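PDB 1M7S: catalase from Pseudomonas syringae, which breaks hydrogen peroxide down into water and oxygen with the help of a heme cofactor, protecting the cell from the toxic peroxide. Local coordinates for residues A[168-171]-A[172-176]; A[408-411]-A[412-415]; A[159-162]-A[163-167]. One frame throughout, in Å; residues are numbered along the deposited sequence.

Contact 1 (A[168-171]-A[172-176])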
loop_
_atom_site.group_PDB
_atom_site.type_symbol
_atom_site.label_atom_id
_atom_site.label_comp_id
_atom_site.label_asym_id
_atom_site.label_seq_id
_atom_site.Cartn_x
_atom_site.Cartn_y
_atom_site.Cartn_z
ATOM N N ALA A 168 -30.444 17.224 -12.650
ATOM C CA ALA A 168 -29.839 16.309 -13.635
ATOM C C ALA A 168 -30.543 16.169 -14.987
ATOM O O ALA A 168 -29.998 15.625 -15.945
ATOM C CB ALA A 168 -29.833 14.924 -13.036
ATOM N N THR A 169 -31.683 16.855 -15.158
ATOM C CA THR A 169 -32.488 16.728 -16.358
ATOM C C THR A 169 -31.734 17.106 -17.620
ATOM O O THR A 169 -31.775 16.367 -18.629
ATOM C CB THR A 169 -33.806 17.529 -16.243
ATOM O OG1 THR A 169 -34.410 17.138 -15.008
ATOM C CG2 THR A 169 -34.840 17.314 -17.355
ATOM N N ARG A 170 -31.026 18.240 -17.605
ATOM C CA ARG A 170 -30.344 18.624 -18.878
ATOM C C ARG A 170 -29.267 17.612 -19.232
ATOM O O ARG A 170 -29.173 17.173 -20.391
ATOM C CB ARG A 170 -29.736 20.031 -18.630
ATOM C CG ARG A 170 -29.099 20.605 -19.919
ATOM C CD ARG A 170 -28.150 21.775 -19.568
ATOM N NE ARG A 170 -27.849 22.400 -20.863
ATOM C CZ ARG A 170 -27.070 22.028 -21.882
ATOM N NH1 ARG A 170 -26.236 21.007 -21.848
ATOM N NH2 ARG A 170 -27.137 22.812 -22.964
ATOM N N THR A 171 -28.408 17.220 -18.305
ATOM C CA THR A 171 -27.339 16.281 -18.663
ATOM C C THR A 171 -27.820 14.869 -18.924
ATOM O O THR A 171 -27.237 14.155 -19.758
ATOM C CB THR A 171 -26.149 16.361 -17.691
ATOM O OG1 THR A 171 -25.849 17.793 -17.616
ATOM C CG2 THR A 171 -24.931 15.616 -18.187
ATOM N N LEU A 172 -28.892 14.369 -18.294
ATOM C CA LEU A 172 -29.459 13.089 -18.680
ATOM C C LEU A 172 -30.009 13.150 -20.099
ATOM O O LEU A 172 -29.977 12.165 -20.835
ATOM C CB LEU A 172 -30.637 12.712 -17.734
ATOM C CG LEU A 172 -30.105 12.338 -16.344
ATOM C CD1 LEU A 172 -31.305 12.303 -15.402
ATOM C CD2 LEU A 172 -29.379 10.995 -16.469
ATOM N N THR A 173 -30.456 14.301 -20.553
ATOM C CA THR A 173 -30.932 14.475 -21.951
ATOM C C THR A 173 -29.742 14.314 -22.873
ATOM O O THR A 173 -29.827 13.543 -23.854
ATOM C CB THR A 173 -31.548 15.888 -22.099
ATOM O OG1 THR A 173 -32.706 15.889 -21.266
ATOM C CG2 THR A 173 -31.972 16.274 -23.509
ATOM N N LEU A 174 -28.572 14.869 -22.534
ATOM C CA LEU A 174 -27.408 14.610 -23.383
ATOM C C LEU A 174 -26.995 13.131 -23.379
ATOM O O LEU A 174 -26.691 12.486 -24.376
ATOM C CB LEU A 174 -26.162 15.372 -22.819
ATOM C CG LEU A 174 -26.189 16.887 -22.990
ATOM C CD1 LEU A 174 -24.953 17.485 -22.286
ATOM C CD2 LEU A 174 -26.152 17.341 -24.456
ATOM N N LEU A 175 -26.978 12.545 -22.180
ATOM C CA LEU A 175 -26.575 11.152 -21.987
ATOM C C LEU A 175 -27.366 10.164 -22.850
ATOM O O LEU A 175 -26.748 9.274 -23.446
ATOM C CB LEU A 175 -26.669 10.726 -20.501
ATOM C CG LEU A 175 -26.301 9.228 -20.274
ATOM C CD1 LEU A 175 -24.805 8.985 -20.511
ATOM C CD2 LEU A 175 -26.676 8.840 -18.847
ATOM N N TYR A 176 -28.681 10.325 -22.921
ATOM C CA TYR A 176 -29.545 9.399 -23.636
ATOM C C TYR A 176 -29.711 9.798 -25.094
ATOM O O TYR A 176 -30.302 9.058 -25.872
ATOM C CB TYR A 176 -30.925 9.207 -22.930
ATOM C CG TYR A 176 -30.671 8.338 -21.698
ATOM C CD1 TYR A 176 -30.626 8.913 -20.434
ATOM C CD2 TYR A 176 -30.454 6.960 -21.874
ATOM C CE1 TYR A 176 -30.369 8.087 -19.336
ATOM C CE2 TYR A 176 -30.205 6.157 -20.765
ATOM C CZ TYR A 176 -30.159 6.737 -19.515
ATOM O OH TYR A 176 -29.875 5.974 -18.402
#

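Contact 2 (A[408-411]-A[412-415])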
loop_
_atom_site.group_PDB
_atom_site.type_symbol
_atom_site.label_atom_id
_atom_site.label_comp_id
_atom_site.label_asym_id
_atom_site.label_seq_id
_atom_site.Cartn_x
_atom_site.Cartn_y
_atom_site.Cartn_z
ATOM N N ARG A 408 -30.778 30.172 -7.335
ATOM C CA ARG A 408 -31.441 30.171 -8.628
ATOM C C ARG A 408 -31.265 28.753 -9.208
ATOM O O ARG A 408 -30.084 28.381 -9.291
ATOM C CB ARG A 408 -30.722 31.148 -9.584
ATOM C CG ARG A 408 -31.064 32.606 -9.281
ATOM C CD ARG A 408 -30.161 33.540 -10.109
ATOM N NE ARG A 408 -28.788 33.509 -9.600
ATOM C CZ ARG A 408 -27.736 34.169 -10.010
ATOM N NH1 ARG A 408 -27.823 34.971 -11.050
ATOM N NH2 ARG A 408 -26.547 33.990 -9.409
ATOM N N GLU A 409 -32.308 27.970 -9.414
ATOM C CA GLU A 409 -32.013 26.613 -9.959
ATOM C C GLU A 409 -32.309 26.425 -11.428
ATOM O O GLU A 409 -31.580 25.674 -12.114
ATOM C CB GLU A 409 -32.879 25.637 -9.159
ATOM C CG GLU A 409 -32.408 25.432 -7.713
ATOM C CD GLU A 409 -33.091 24.189 -7.169
ATOM O OE1 GLU A 409 -32.729 23.028 -7.503
ATOM O OE2 GLU A 409 -34.060 24.392 -6.394
ATOM N N GLN A 410 -33.458 26.942 -11.884
ATOM C CA GLN A 410 -33.894 26.784 -13.287
ATOM C C GLN A 410 -33.578 25.391 -13.832
ATOM O O GLN A 410 -32.852 25.185 -14.816
ATOM C CB GLN A 410 -33.219 27.890 -14.115
ATOM C CG GLN A 410 -33.884 27.994 -15.500
ATOM C CD GLN A 410 -33.037 28.860 -16.426
ATOM O OE1 GLN A 410 -32.151 28.412 -17.151
ATOM N NE2 GLN A 410 -33.356 30.173 -16.328
ATOM N N ASN A 411 -34.175 24.358 -13.217
ATOM C CA ASN A 411 -33.776 22.997 -13.592
ATOM C C ASN A 411 -34.263 22.452 -14.891
ATOM O O ASN A 411 -33.737 21.385 -15.273
ATOM C CB ASN A 411 -34.218 21.988 -12.504
ATOM C CG ASN A 411 -33.506 22.243 -11.197
ATOM O OD1 ASN A 411 -32.303 22.536 -11.116
ATOM N ND2 ASN A 411 -34.279 22.144 -10.144
ATOM N N PHE A 412 -35.242 23.050 -15.532
ATOM C CA PHE A 412 -35.826 22.448 -16.730
ATOM C C PHE A 412 -35.675 23.225 -18.029
ATOM O O PHE A 412 -35.810 22.626 -19.106
ATOM C CB PHE A 412 -37.343 22.173 -16.466
ATOM C CG PHE A 412 -37.578 21.536 -15.122
ATOM C CD1 PHE A 412 -38.078 22.280 -14.063
ATOM C CD2 PHE A 412 -37.183 20.227 -14.897
ATOM C CE1 PHE A 412 -38.239 21.713 -12.797
ATOM C CE2 PHE A 412 -37.367 19.663 -13.627
ATOM C CZ PHE A 412 -37.890 20.392 -12.581
ATOM N N LYS A 413 -35.416 24.524 -18.031
ATOM C CA LYS A 413 -35.433 25.351 -19.231
ATOM C C LYS A 413 -34.435 24.980 -20.303
ATOM O O LYS A 413 -34.724 24.733 -21.472
ATOM C CB LYS A 413 -35.243 26.853 -18.869
ATOM C CG LYS A 413 -35.355 27.756 -20.101
ATOM C CD LYS A 413 -34.943 29.179 -19.804
ATOM C CE LYS A 413 -35.387 30.145 -20.913
ATOM N NZ LYS A 413 -35.804 31.428 -20.239
ATOM N N GLN A 414 -33.179 24.773 -19.855
ATOM C CA GLN A 414 -32.085 24.454 -20.777
ATOM C C GLN A 414 -32.249 23.054 -21.340
ATOM O O GLN A 414 -31.872 22.782 -22.489
ATOM C CB GLN A 414 -30.737 24.680 -20.077
ATOM C CG GLN A 414 -30.294 26.150 -20.202
ATOM C CD GLN A 414 -28.851 26.366 -19.733
ATOM O OE1 GLN A 414 -28.127 25.365 -19.655
ATOM N NE2 GLN A 414 -28.474 27.623 -19.431
ATOM N N ALA A 415 -32.845 22.166 -20.542
ATOM C CA ALA A 415 -33.085 20.795 -20.999
ATOM C C ALA A 415 -34.125 20.822 -22.119
ATOM O O ALA A 415 -34.007 20.061 -23.068
ATOM C CB ALA A 415 -33.643 19.962 -19.837
HETATM O O HOH W 1 -30.934 29.381 -19.472
HETATM O O HOH W 2 -32.028 25.594 -17.491
HETATM O O HOH W 3 -32.428 22.544 -17.688
#

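Contact 3 (A[159-162]-A[163-167])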
loop_
_atom_site.group_PDB
_atom_site.type_symbol
_atom_site.label_atom_id
_atom_site.label_comp_id
_atom_site.label_asym_id
_atom_site.label_seq_id
_atom_site.Cartn_x
_atom_site.Cartn_y
_atom_site.Cartn_z
ATOM N N PHE A 159 -32.241 5.805 -11.419
ATOM C CA PHE A 159 -33.478 6.608 -11.488
ATOM C C PHE A 159 -34.167 6.764 -10.153
ATOM O O PHE A 159 -34.824 7.788 -9.932
ATOM C CB PHE A 159 -34.430 6.190 -12.601
ATOM C CG PHE A 159 -33.819 6.402 -13.974
ATOM C CD1 PHE A 159 -33.601 5.337 -14.801
ATOM C CD2 PHE A 159 -33.513 7.706 -14.380
ATOM C CE1 PHE A 159 -33.046 5.528 -16.069
ATOM C CE2 PHE A 159 -32.958 7.901 -15.644
ATOM C CZ PHE A 159 -32.730 6.822 -16.497
ATOM N N ASP A 160 -33.896 5.896 -9.202
ATOM C CA ASP A 160 -34.313 6.115 -7.818
ATOM C C ASP A 160 -33.545 7.345 -7.323
ATOM O O ASP A 160 -34.113 8.351 -6.838
ATOM C CB ASP A 160 -33.935 4.857 -7.009
ATOM C CG ASP A 160 -34.088 4.978 -5.510
ATOM O OD1 ASP A 160 -34.906 5.815 -5.088
ATOM O OD2 ASP A 160 -33.411 4.232 -4.763
ATOM N N PHE A 161 -32.227 7.411 -7.570
ATOM C CA PHE A 161 -31.422 8.579 -7.154
ATOM C C PHE A 161 -31.865 9.856 -7.847
ATOM O O PHE A 161 -32.243 10.858 -7.201
ATOM C CB PHE A 161 -29.923 8.311 -7.456
ATOM C CG PHE A 161 -28.989 9.453 -7.140
ATOM C CD1 PHE A 161 -28.673 9.873 -5.862
ATOM C CD2 PHE A 161 -28.477 10.163 -8.211
ATOM C CE1 PHE A 161 -27.812 10.939 -5.625
ATOM C CE2 PHE A 161 -27.618 11.238 -7.993
ATOM C CZ PHE A 161 -27.290 11.612 -6.721
ATOM N N PHE A 162 -31.881 9.825 -9.186
ATOM C CA PHE A 162 -32.150 11.028 -9.973
ATOM C C PHE A 162 -33.585 11.538 -9.892
ATOM O O PHE A 162 -33.815 12.738 -10.110
ATOM C CB PHE A 162 -31.748 10.839 -11.442
ATOM C CG PHE A 162 -30.253 10.874 -11.665
ATOM C CD1 PHE A 162 -29.582 9.872 -12.326
ATOM C CD2 PHE A 162 -29.543 11.985 -11.235
ATOM C CE1 PHE A 162 -28.192 9.961 -12.577
ATOM C CE2 PHE A 162 -28.178 12.075 -11.456
ATOM C CZ PHE A 162 -27.519 11.074 -12.117
ATOM N N SER A 163 -34.531 10.717 -9.435
ATOM C CA SER A 163 -35.878 11.194 -9.094
ATOM C C SER A 163 -35.852 12.224 -7.967
ATOM O O SER A 163 -36.771 13.062 -7.896
ATOM C CB SER A 163 -36.810 10.025 -8.726
ATOM O OG SER A 163 -36.522 9.467 -7.458
ATOM N N HIS A 164 -34.807 12.335 -7.130
ATOM C CA HIS A 164 -34.655 13.388 -6.156
ATOM C C HIS A 164 -33.776 14.529 -6.666
ATOM O O HIS A 164 -33.406 15.438 -5.919
ATOM C CB HIS A 164 -33.935 12.816 -4.900
ATOM C CG HIS A 164 -34.612 11.599 -4.331
ATOM N ND1 HIS A 164 -34.414 10.360 -4.909
ATOM C CD2 HIS A 164 -35.475 11.420 -3.290
ATOM C CE1 HIS A 164 -35.127 9.445 -4.256
ATOM N NE2 HIS A 164 -35.757 10.077 -3.284
ATOM N N VAL A 165 -33.349 14.479 -7.940
ATOM C CA VAL A 165 -32.369 15.410 -8.500
ATOM C C VAL A 165 -32.812 16.011 -9.826
ATOM O O VAL A 165 -32.357 15.706 -10.925
ATOM C CB VAL A 165 -31.031 14.635 -8.698
ATOM C CG1 VAL A 165 -29.893 15.606 -9.093
ATOM C CG2 VAL A 165 -30.568 13.889 -7.446
ATOM N N PRO A 166 -33.731 16.967 -9.797
ATOM C CA PRO A 166 -34.302 17.653 -10.930
ATOM C C PRO A 166 -33.235 18.445 -11.718
ATOM O O PRO A 166 -33.360 18.587 -12.963
ATOM C CB PRO A 166 -35.407 18.623 -10.376
ATOM C CG PRO A 166 -35.028 18.744 -8.925
ATOM C CD PRO A 166 -34.269 17.482 -8.524
ATOM N N GLU A 167 -32.140 18.795 -11.048
ATOM C CA GLU A 167 -31.024 19.461 -11.727
ATOM C C GLU A 167 -30.284 18.554 -12.710
ATOM O O GLU A 167 -29.570 19.062 -13.608
ATOM C CB GLU A 167 -30.087 20.118 -10.734
ATOM C CG GLU A 167 -29.347 19.111 -9.840
ATOM C CD GLU A 167 -30.083 18.926 -8.497
ATOM O OE1 GLU A 167 -29.322 18.776 -7.495
ATOM O OE2 GLU A 167 -31.361 18.855 -8.477
#

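Contact 1 (A[168-171]-A[172-176])
A168 and L172 open a run of backbone hydrogen bonds that shows how a buried helix satisfies its own carbonyls: L172 N reaches A168 O at 2.9 Å, L174 N reaches R170 O at 3.2 Å, and L175 N closes on T171 O at 2.9 Å.

The carbonyl of T169 is gripped twice. Besides T173 N, at 3.1 Å, it receives the hydroxyl T173 OG1 at 2.8 Å, the two donors arriving from opposite faces of the carbonyl plane. With OG1 beside its own backbone N (chi1 -66°), T173 folds the hydroxyl back along the helix, where it also bonds Y460 OH.

Side-chain packing runs between the same turns. In an apolar pair, L172 CD1 lies 3.8 Å from A168 CB. Farther round, the extended chain of R170 brings its guanidinium to L174, whose CD1 sits at the edge of that group, near its plane, 3.8 Å from NH1. R170 NH1 is held by T128 OG1, which also pairs with T171 OG1.

Helix 169-176 is thus enclosed on several sides. F162 of helix 155-163 packs on A168 and L172, L418 of helix 413-421 on T173 and L174, and M449 of helix 443-456 on L172, while T171 and L174 meet F130 and F126 in the loop that follows strand 117-124.

Contact 2 (A[408-411]-A[412-415])
F412 lays its ring over N411, the residue just before it: N411 CB stands 3.9 Å from the ring centroid and only 6° off the normal, a CH-pi contact placed squarely over the face. The far end of N411 turns to its own side of the junction, where ND2 donates to E409 OE1 at 3.2 Å. The acceptor lies in the asparagine's amide plane, but the carboxylate is met from above its own plane, 70° out of it. R132 ties the pair together further, with a salt bridge to E409 OE1 and a hydrogen bond to N411 OD1.

K413 uses only its aliphatic carbons against Q410. Its CB approaches Q410 CG at 3.8 Å, and its CD comes up against the amide end of the same glutamine. Q410 has CG anti to the backbone N (chi1 -166°) and runs on extended, which lays it obliquely across the lysine's aliphatic stem.

At Q414 the link passes through water. Water 2 accepts from Q414 N at 2.8 Å and donates to both Q410 O and Q410 OE1, while water 1 accepts from Q414 NE2 at 3.0 Å and donates to that same OE1. The other end of the amide, Q414 OE1, takes I278 N.

A415 N likewise donates a hydrogen bond to water 3 at 2.9 Å, and that water makes a weak bond to N411 O. F412 and A415 also pack on T169 of helix 169-176.

The first turn of helix 413-421 therefore illustrates solvent-mediated capping. Waters stand in for direct acceptors at the N-H groups of Q414 and A415, and Q410 OE1, accepting from two waters, positions part of that network; between the two segments the direct side-chain contacts are van der Waals and CH-pi, and the polar links go through water.

Contact 3 (A[159-162]-A[163-167])
From F159 to V165 the backbone tightens, the i-to-i-4 bond of S163 N to F159 O (3.0 Å) giving way to i-to-i-3 bonds from H164 N to F161 O (3.0 Å) and from V165 N to F162 O (2.8 Å).

Side chains then take up the carbonyls of this last turn. S163 OG, placed between its backbone N and carbonyl carbon (chi1 73°), turns back to D160 O at 2.7 Å. The imidazole of H164 brings its edge to the same turn: ND1 donates to F161 O at 3.2 Å, with the acceptor in the ring plane, and makes a weak bond to D160 O. F161 O thus receives the backbone N and ring ND1 of H164 from one face of its plane, a double hold that probably fixes the ring's rotation.

V165 provides the apolar counterpart. Its CG2 is perched over one face of F161, 4.2 Å from the ring centroid in a CH-pi contact offset toward the rim, while its CB meets the edge of F162 at 4.0 Å from CD2. F144 packs edge-to-face with F162.

The carboxylate of D160 is spent on another chain, hydrogen-bonding Y376, S379 and the backbone N of R380 of the second subunit; R380 of that subunit also reaches S163 OG.

This is a helix C-terminal turn in which 3-10-type bonds and polar side chains satisfy the closing carbonyls, here set at a subunit interface of the catalase tetramer.

Along the chain, contact 3 comes first, contact 1 follows directly, and contact 2 lies some 230 residues later. Contacts 3 and 1 belong to consecutive helices, 155-163 and 169-176, in the helical connection between strands 117-124 and 190-199 of the barrel; contact 2 opens helix 413-421, in the C-terminal helical region. Their centres are nonetheless close: about 11 Å separates contacts 1 and 3, 12 Å contacts 1 and 2, and 14 Å contacts 2 and 3. All three touch one another, with F162 against A168, T169 against A415, and P166 against F412. Two family regions distant in sequence are thereby joined in one helical cluster beside the heme-binding barrel.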